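Long-range contacts in AAC3-I (Uncultured bacterium, PDB 5HMN), which probably transfers an acetyl group from acetyl-coenzyme A to aminoglycoside antibiotics, as a GNAT-fold acetyltransferase of a kind linked to antibiotic resistance: residues L17-F25 with E64-Y72; S51-A59 with L104-R115. One frame throughout, in Å; residues are numbered along the deposited sequence.

Interaction 1. Residues L17-F25 with E64-Y72; sequences LMETLLATF and EIVGGLAAY
Ile65 and the glycine pair Gly67-Gly68 receive the underside of helix 15-28, which lies across strand 64-75; the axes of 17-25 and 64-72 approach to 8.0 Å at 93°, almost a right angle. The two branches of Ile65 divide the work. Its CD1 lies 3.5 Å from Leu17 O and also packs on CB and CG2 of Thr20; its CG2 meets Thr24 OG1 at 3.7 Å and, a little farther off, Leu21 CD1. Next along the strand, Leu21 comes down onto bare main chain: with CG anti to the backbone N (chi1 -178°), its CD1 rests 3.6 Å from Gly68 CA and close to Gly67 O. At Gly68 the methyl lies directly on the main chain, there being no side chain in between. Thr24 CG2 settles over Gly67 CA at 4.1 Å. Phe25 turns its edge to the strand, with Gly68 O in the ring plane and 3.6 Å from CE1, an approach that sets the electropositive ring rim against a carbonyl oxygen. Leu21 CG lies over one face of the same ring, 4.0 Å above its plane and offset toward the rim, so Leu21 and Phe25 pack on each other as well as on the strand.

Farther out, Val66 and Gly67 pair together opposite the single residue Ala59, a classic beta bulge, and strand 82-91 backs the ring of Phe25 through Ala90. Ala70 also packs against Phe77 of the second subunit. Coenzyme A is bound nearby, which places this packing near the cofactor site of the GNAT fold. The chemistry is that of close apolar packing, in which methyl groups and a ring edge meet the bare main chain of the two glycines and shape, rather than polar bonding, sets the fit.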
# COMPACT_ATOMS: atom_id res chain seq x y z
N LEU C 17 0.03 -15.78 -17.83
CA LEU C 17 1.26 -15.78 -17.04
C LEU C 17 0.98 -15.42 -15.58
O LEU C 17 1.60 -15.95 -14.67
CB LEU C 17 2.28 -14.80 -17.63
CG LEU C 17 3.37 -15.39 -18.54
CD1 LEU C 17 2.76 -16.22 -19.64
CD2 LEU C 17 4.24 -14.29 -19.12
N MET C 18 0.04 -14.51 -15.38
CA MET C 18 -0.34 -14.09 -14.04
C MET C 18 -0.92 -15.26 -13.25
O MET C 18 -0.64 -15.42 -12.06
CB MET C 18 -1.36 -12.94 -14.10
CG MET C 18 -1.69 -12.33 -12.76
SD MET C 18 -0.33 -11.34 -12.13
CE MET C 18 -0.63 -11.42 -10.37
N GLU C 19 -1.71 -16.10 -13.93
CA GLU C 19 -2.33 -17.27 -13.31
C GLU C 19 -1.31 -18.28 -12.83
O GLU C 19 -1.47 -18.89 -11.77
CB GLU C 19 -3.29 -17.94 -14.30
CG GLU C 19 -4.57 -17.17 -14.53
CD GLU C 19 -5.00 -16.38 -13.31
OE1 GLU C 19 -5.72 -16.94 -12.46
OE2 GLU C 19 -4.61 -15.19 -13.21
N THR C 20 -0.26 -18.47 -13.62
CA THR C 20 0.81 -19.38 -13.26
C THR C 20 1.62 -18.79 -12.10
O THR C 20 2.04 -19.50 -11.19
CB THR C 20 1.74 -19.66 -14.46
OG1 THR C 20 0.96 -20.18 -15.54
CG2 THR C 20 2.82 -20.66 -14.08
N LEU C 21 1.81 -17.47 -12.14
CA LEU C 21 2.52 -16.78 -11.08
C LEU C 21 1.80 -16.94 -9.75
O LEU C 21 2.44 -17.08 -8.70
CB LEU C 21 2.69 -15.30 -11.43
CG LEU C 21 3.46 -14.45 -10.42
CD1 LEU C 21 4.81 -15.09 -10.13
CD2 LEU C 21 3.63 -13.03 -10.92
N LEU C 22 0.47 -16.93 -9.79
CA LEU C 22 -0.33 -17.14 -8.58
C LEU C 22 -0.03 -18.51 -7.96
O LEU C 22 0.01 -18.64 -6.74
CB LEU C 22 -1.82 -17.02 -8.90
CG LEU C 22 -2.35 -15.62 -9.19
CD1 LEU C 22 -3.85 -15.65 -9.48
CD2 LEU C 22 -2.06 -14.68 -8.02
N ALA C 23 0.18 -19.51 -8.81
CA ALA C 23 0.53 -20.85 -8.33
C ALA C 23 1.92 -20.87 -7.69
O ALA C 23 2.17 -21.61 -6.74
CB ALA C 23 0.46 -21.86 -9.48
N THR C 24 2.83 -20.06 -8.23
CA THR C 24 4.16 -19.91 -7.65
C THR C 24 4.10 -19.27 -6.27
O THR C 24 4.80 -19.70 -5.34
CB THR C 24 5.07 -19.07 -8.56
OG1 THR C 24 5.24 -19.74 -9.81
CG2 THR C 24 6.43 -18.85 -7.91
N PHE C 25 3.26 -18.24 -6.13
CA PHE C 25 3.03 -17.60 -4.84
C PHE C 25 2.45 -18.59 -3.83
O PHE C 25 2.92 -18.67 -2.69
CB PHE C 25 2.08 -16.40 -4.99
CG PHE C 25 2.73 -15.17 -5.57
CD1 PHE C 25 4.09 -14.96 -5.44
CD2 PHE C 25 1.97 -14.21 -6.23
CE1 PHE C 25 4.68 -13.82 -5.96
CE2 PHE C 25 2.56 -13.08 -6.76
CZ PHE C 25 3.92 -12.88 -6.62
N GLU C 64 9.99 -21.36 -17.94
CA GLU C 64 9.32 -21.69 -16.69
C GLU C 64 9.36 -20.55 -15.68
O GLU C 64 10.43 -20.05 -15.34
CB GLU C 64 9.93 -22.94 -16.05
CG GLU C 64 9.24 -23.37 -14.77
CD GLU C 64 10.08 -24.32 -13.94
OE1 GLU C 64 11.31 -24.39 -14.15
OE2 GLU C 64 9.51 -25.01 -13.06
N ILE C 65 8.19 -20.14 -15.20
CA ILE C 65 8.11 -19.15 -14.13
C ILE C 65 8.62 -19.75 -12.84
O ILE C 65 8.10 -20.77 -12.37
CB ILE C 65 6.66 -18.64 -13.95
CG1 ILE C 65 6.22 -17.85 -15.18
CG2 ILE C 65 6.56 -17.77 -12.69
CD1 ILE C 65 4.79 -17.36 -15.13
N VAL C 66 9.66 -19.15 -12.26
CA VAL C 66 10.28 -19.66 -11.04
C VAL C 66 10.20 -18.65 -9.90
O VAL C 66 10.65 -18.91 -8.78
CB VAL C 66 11.75 -20.04 -11.29
CG1 VAL C 66 11.85 -21.16 -12.33
CG2 VAL C 66 12.54 -18.82 -11.73
N GLY C 67 9.63 -17.49 -10.18
CA GLY C 67 9.49 -16.46 -9.16
C GLY C 67 8.74 -15.26 -9.69
O GLY C 67 8.46 -15.17 -10.88
N GLY C 68 8.42 -14.32 -8.80
CA GLY C 68 7.71 -13.14 -9.22
C GLY C 68 7.48 -12.11 -8.13
O GLY C 68 7.76 -12.34 -6.95
N LEU C 69 6.94 -10.97 -8.54
CA LEU C 69 6.75 -9.82 -7.67
C LEU C 69 5.49 -9.07 -8.06
O LEU C 69 5.23 -8.84 -9.25
CB LEU C 69 7.98 -8.90 -7.75
CG LEU C 69 8.00 -7.56 -7.02
CD1 LEU C 69 9.43 -7.25 -6.58
CD2 LEU C 69 7.47 -6.44 -7.92
N ALA C 70 4.69 -8.69 -7.06
CA ALA C 70 3.53 -7.83 -7.27
C ALA C 70 3.68 -6.56 -6.45
O ALA C 70 3.97 -6.62 -5.26
CB ALA C 70 2.25 -8.56 -6.89
N ALA C 71 3.50 -5.41 -7.09
CA ALA C 71 3.71 -4.13 -6.42
C ALA C 71 2.70 -3.07 -6.85
O ALA C 71 2.09 -3.17 -7.92
CB ALA C 71 5.12 -3.63 -6.68
N TYR C 72 2.52 -2.07 -6.00
CA TYR C 72 1.59 -0.97 -6.27
C TYR C 72 2.32 0.36 -6.20
O TYR C 72 3.02 0.64 -5.23
CB TYR C 72 0.44 -0.99 -5.26
CG TYR C 72 -0.45 -2.22 -5.32
CD1 TYR C 72 -0.12 -3.36 -4.61
CD2 TYR C 72 -1.61 -2.23 -6.08
CE1 TYR C 72 -0.93 -4.49 -4.65
CE2 TYR C 72 -2.43 -3.35 -6.13
CZ TYR C 72 -2.08 -4.47 -5.42
OH TYR C 72 -2.89 -5.59 -5.47

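Interaction 2. Residues S51-A59 with L104-R115; sequences SDYFIALAA and LIEKLKELGAAR
Leu57 is the principal bump of strand 54-61, and it enters a hollow on helix 100-115 bordered by Leu104, Lys107, Leu108 and Leu111. Its CD1 pushes deepest, to 3.5 Å from Leu104 O and 3.8 Å from Lys107 CG, while CD2 lies alongside Leu111 CD1 at 3.6 Å. In return, Leu104 CD2 fills the dip between Leu57 CB and Ala59 CB. Two residues back, Ile55 spreads its branches: CG2 leans on Leu108 CD1, and CD1 lies over the centre of one face of the Arg115 guanidinium, 3.7 Å above its plane. The straight chain of Arg115 from CG to NE carries that flat group to the turn before the strand. There NH1, somewhat out of the guanidinium plane, donates to Asp52 O over 2.8 Å, bent to 147° at the hydrogen, and forms a salt bridge with Glu73; NH2 donates to a water that in turn bonds to Ser51 O and Phe54 O. Segments 54-59 and 104-115 run roughly antiparallel (142°), the helix packing on the sheet as part of the GNAT fold. A leucine-rich interior thus grades into a charged margin, where an arginine with a methyl over one guanidinium face probably keeps its positive charge and fixes the turn.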
# COMPACT_ATOMS: atom_id res chain seq x y z
N SER C 51 -3.80 -1.10 -15.46
CA SER C 51 -3.98 0.04 -14.57
C SER C 51 -2.68 0.82 -14.43
O SER C 51 -1.60 0.31 -14.75
CB SER C 51 -4.48 -0.41 -13.20
OG SER C 51 -3.51 -1.21 -12.54
N ASP C 52 -2.79 2.05 -13.95
CA ASP C 52 -1.65 2.96 -13.83
C ASP C 52 -0.67 2.58 -12.72
O ASP C 52 0.51 2.92 -12.79
CB ASP C 52 -2.15 4.38 -13.57
CG ASP C 52 -3.06 4.89 -14.66
OD1 ASP C 52 -2.55 5.17 -15.77
OD2 ASP C 52 -4.28 5.02 -14.42
N TYR C 53 -1.16 1.89 -11.70
CA TYR C 53 -0.40 1.73 -10.47
C TYR C 53 0.05 0.30 -10.17
O TYR C 53 0.96 0.09 -9.36
CB TYR C 53 -1.22 2.26 -9.29
CG TYR C 53 -2.54 1.54 -9.08
CD1 TYR C 53 -2.64 0.46 -8.22
CD2 TYR C 53 -3.69 1.95 -9.75
CE1 TYR C 53 -3.84 -0.19 -8.03
CE2 TYR C 53 -4.89 1.31 -9.57
CZ TYR C 53 -4.96 0.23 -8.70
OH TYR C 53 -6.16 -0.41 -8.52
N PHE C 54 -0.57 -0.69 -10.80
CA PHE C 54 -0.22 -2.08 -10.51
C PHE C 54 0.98 -2.54 -11.34
O PHE C 54 1.07 -2.27 -12.53
CB PHE C 54 -1.41 -3.01 -10.76
CG PHE C 54 -1.14 -4.45 -10.39
CD1 PHE C 54 -1.02 -4.82 -9.06
CD2 PHE C 54 -1.01 -5.42 -11.37
CE1 PHE C 54 -0.77 -6.14 -8.71
CE2 PHE C 54 -0.77 -6.74 -11.03
CZ PHE C 54 -0.65 -7.10 -9.70
N ILE C 55 1.91 -3.24 -10.68
CA ILE C 55 3.09 -3.78 -11.34
C ILE C 55 3.27 -5.26 -11.01
O ILE C 55 3.33 -5.65 -9.84
CB ILE C 55 4.37 -3.01 -10.92
CG1 ILE C 55 4.27 -1.54 -11.31
CG2 ILE C 55 5.61 -3.65 -11.56
CD1 ILE C 55 5.45 -0.69 -10.86
N ALA C 56 3.36 -6.09 -12.04
CA ALA C 56 3.58 -7.52 -11.86
C ALA C 56 4.82 -7.97 -12.62
O ALA C 56 4.90 -7.80 -13.83
CB ALA C 56 2.36 -8.31 -12.31
N LEU C 57 5.79 -8.52 -11.90
CA LEU C 57 7.02 -9.01 -12.51
C LEU C 57 7.11 -10.53 -12.39
O LEU C 57 6.76 -11.10 -11.36
CB LEU C 57 8.25 -8.37 -11.87
CG LEU C 57 8.33 -6.84 -11.84
CD1 LEU C 57 9.64 -6.39 -11.21
CD2 LEU C 57 8.18 -6.27 -13.24
N ALA C 58 7.60 -11.17 -13.44
CA ALA C 58 7.80 -12.61 -13.42
C ALA C 58 9.23 -12.97 -13.80
O ALA C 58 9.79 -12.41 -14.73
CB ALA C 58 6.81 -13.30 -14.37
N ALA C 59 9.80 -13.91 -13.06
CA ALA C 59 11.13 -14.42 -13.36
C ALA C 59 11.01 -15.77 -14.06
O ALA C 59 10.33 -16.67 -13.56
CB ALA C 59 11.95 -14.55 -12.08
N LEU C 104 14.71 -9.43 -9.41
CA LEU C 104 13.36 -8.89 -9.48
C LEU C 104 13.29 -7.47 -8.92
O LEU C 104 12.65 -6.59 -9.49
CB LEU C 104 12.39 -9.80 -8.72
CG LEU C 104 12.04 -11.12 -9.41
CD1 LEU C 104 11.36 -12.07 -8.43
CD2 LEU C 104 11.14 -10.86 -10.60
N ILE C 105 13.96 -7.25 -7.79
CA ILE C 105 13.94 -5.95 -7.14
C ILE C 105 14.76 -4.94 -7.95
O ILE C 105 14.39 -3.77 -8.06
CB ILE C 105 14.46 -6.04 -5.70
CG1 ILE C 105 13.54 -6.95 -4.88
CG2 ILE C 105 14.55 -4.66 -5.05
CD1 ILE C 105 13.98 -7.17 -3.46
N GLU C 106 15.85 -5.41 -8.54
CA GLU C 106 16.68 -4.56 -9.39
C GLU C 106 15.86 -4.07 -10.59
O GLU C 106 16.00 -2.93 -11.02
CB GLU C 106 17.92 -5.32 -9.86
CG GLU C 106 18.81 -4.52 -10.80
CD GLU C 106 20.21 -5.10 -10.93
OE1 GLU C 106 20.33 -6.35 -11.02
OE2 GLU C 106 21.18 -4.32 -10.93
N LYS C 107 15.01 -4.95 -11.11
CA LYS C 107 14.12 -4.61 -12.21
C LYS C 107 13.08 -3.59 -11.77
O LYS C 107 12.73 -2.68 -12.51
CB LYS C 107 13.43 -5.86 -12.74
CG LYS C 107 12.34 -5.60 -13.76
CD LYS C 107 12.92 -5.15 -15.09
CE LYS C 107 11.82 -5.04 -16.13
NZ LYS C 107 12.37 -4.60 -17.45
N LEU C 108 12.58 -3.75 -10.54
CA LEU C 108 11.58 -2.84 -10.01
C LEU C 108 12.17 -1.44 -9.81
O LEU C 108 11.47 -0.44 -9.96
CB LEU C 108 11.00 -3.38 -8.70
CG LEU C 108 9.78 -2.64 -8.15
CD1 LEU C 108 8.63 -2.71 -9.16
CD2 LEU C 108 9.35 -3.22 -6.82
N LYS C 109 13.45 -1.39 -9.47
CA LYS C 109 14.16 -0.13 -9.30
C LYS C 109 14.23 0.66 -10.60
O LYS C 109 13.88 1.84 -10.64
CB LYS C 109 15.58 -0.37 -8.78
CG LYS C 109 15.66 -0.81 -7.33
CD LYS C 109 17.11 -0.93 -6.89
CE LYS C 109 17.22 -1.31 -5.43
NZ LYS C 109 18.64 -1.38 -4.97
N GLU C 110 14.68 0.01 -11.68
CA GLU C 110 14.79 0.69 -12.96
C GLU C 110 13.42 1.02 -13.53
O GLU C 110 13.27 1.96 -14.32
CB GLU C 110 15.61 -0.15 -13.95
CG GLU C 110 14.99 -1.49 -14.30
CD GLU C 110 15.86 -2.29 -15.26
OE1 GLU C 110 17.03 -2.58 -14.91
OE2 GLU C 110 15.37 -2.64 -16.35
N LEU C 111 12.40 0.26 -13.13
CA LEU C 111 11.03 0.58 -13.49
C LEU C 111 10.54 1.78 -12.68
O LEU C 111 9.79 2.62 -13.19
CB LEU C 111 10.11 -0.62 -13.26
CG LEU C 111 10.09 -1.70 -14.33
CD1 LEU C 111 9.14 -2.82 -13.93
CD2 LEU C 111 9.69 -1.12 -15.68
N GLY C 112 10.98 1.86 -11.43
CA GLY C 112 10.59 2.95 -10.55
C GLY C 112 11.20 4.27 -10.96
O GLY C 112 10.53 5.30 -10.97
N ALA C 113 12.48 4.24 -11.30
CA ALA C 113 13.20 5.44 -11.74
C ALA C 113 12.60 6.00 -13.02
O ALA C 113 12.57 7.22 -13.22
CB ALA C 113 14.68 5.13 -11.94
N ALA C 114 12.11 5.11 -13.88
CA ALA C 114 11.45 5.52 -15.12
C ALA C 114 10.08 6.12 -14.83
O ALA C 114 9.58 6.94 -15.60
CB ALA C 114 11.33 4.35 -16.07
N ARG C 115 9.48 5.72 -13.71
CA ARG C 115 8.18 6.24 -13.30
C ARG C 115 8.32 7.48 -12.44
O ARG C 115 7.35 8.20 -12.20
CB ARG C 115 7.39 5.17 -12.53
CG ARG C 115 6.83 4.06 -13.40
CD ARG C 115 5.99 3.09 -12.59
NE ARG C 115 5.38 2.06 -13.43
CZ ARG C 115 4.08 1.79 -13.44
NH1 ARG C 115 3.25 2.46 -12.65
NH2 ARG C 115 3.60 0.84 -14.24
O HOH W 1 1.17 -0.16 -14.21

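Overall arrangement
Interactions 1 and 2 lie on opposite faces of one mixed sheet, their centres 14 Å apart. The chain visits them alternately: helix 15-28, strand 54-61, strand 64-75 and then helix 100-115, so that the two contacts interleave along the sequence. The two strands are consecutive and antiparallel neighbours, joined directly by probable hydrogen bonds from Leu57 N to Leu69 O (2.7 Å) and from Ala71 N to Ile55 O (2.8 Å). Tyr72 also packs on Phe54 and Tyr53. Together the contacts illustrate how a GNAT core is built, a sheet sandwiched by helices, with coenzyme A close to Gly67 in one contact and Leu104 in the other, and the second subunit touching both.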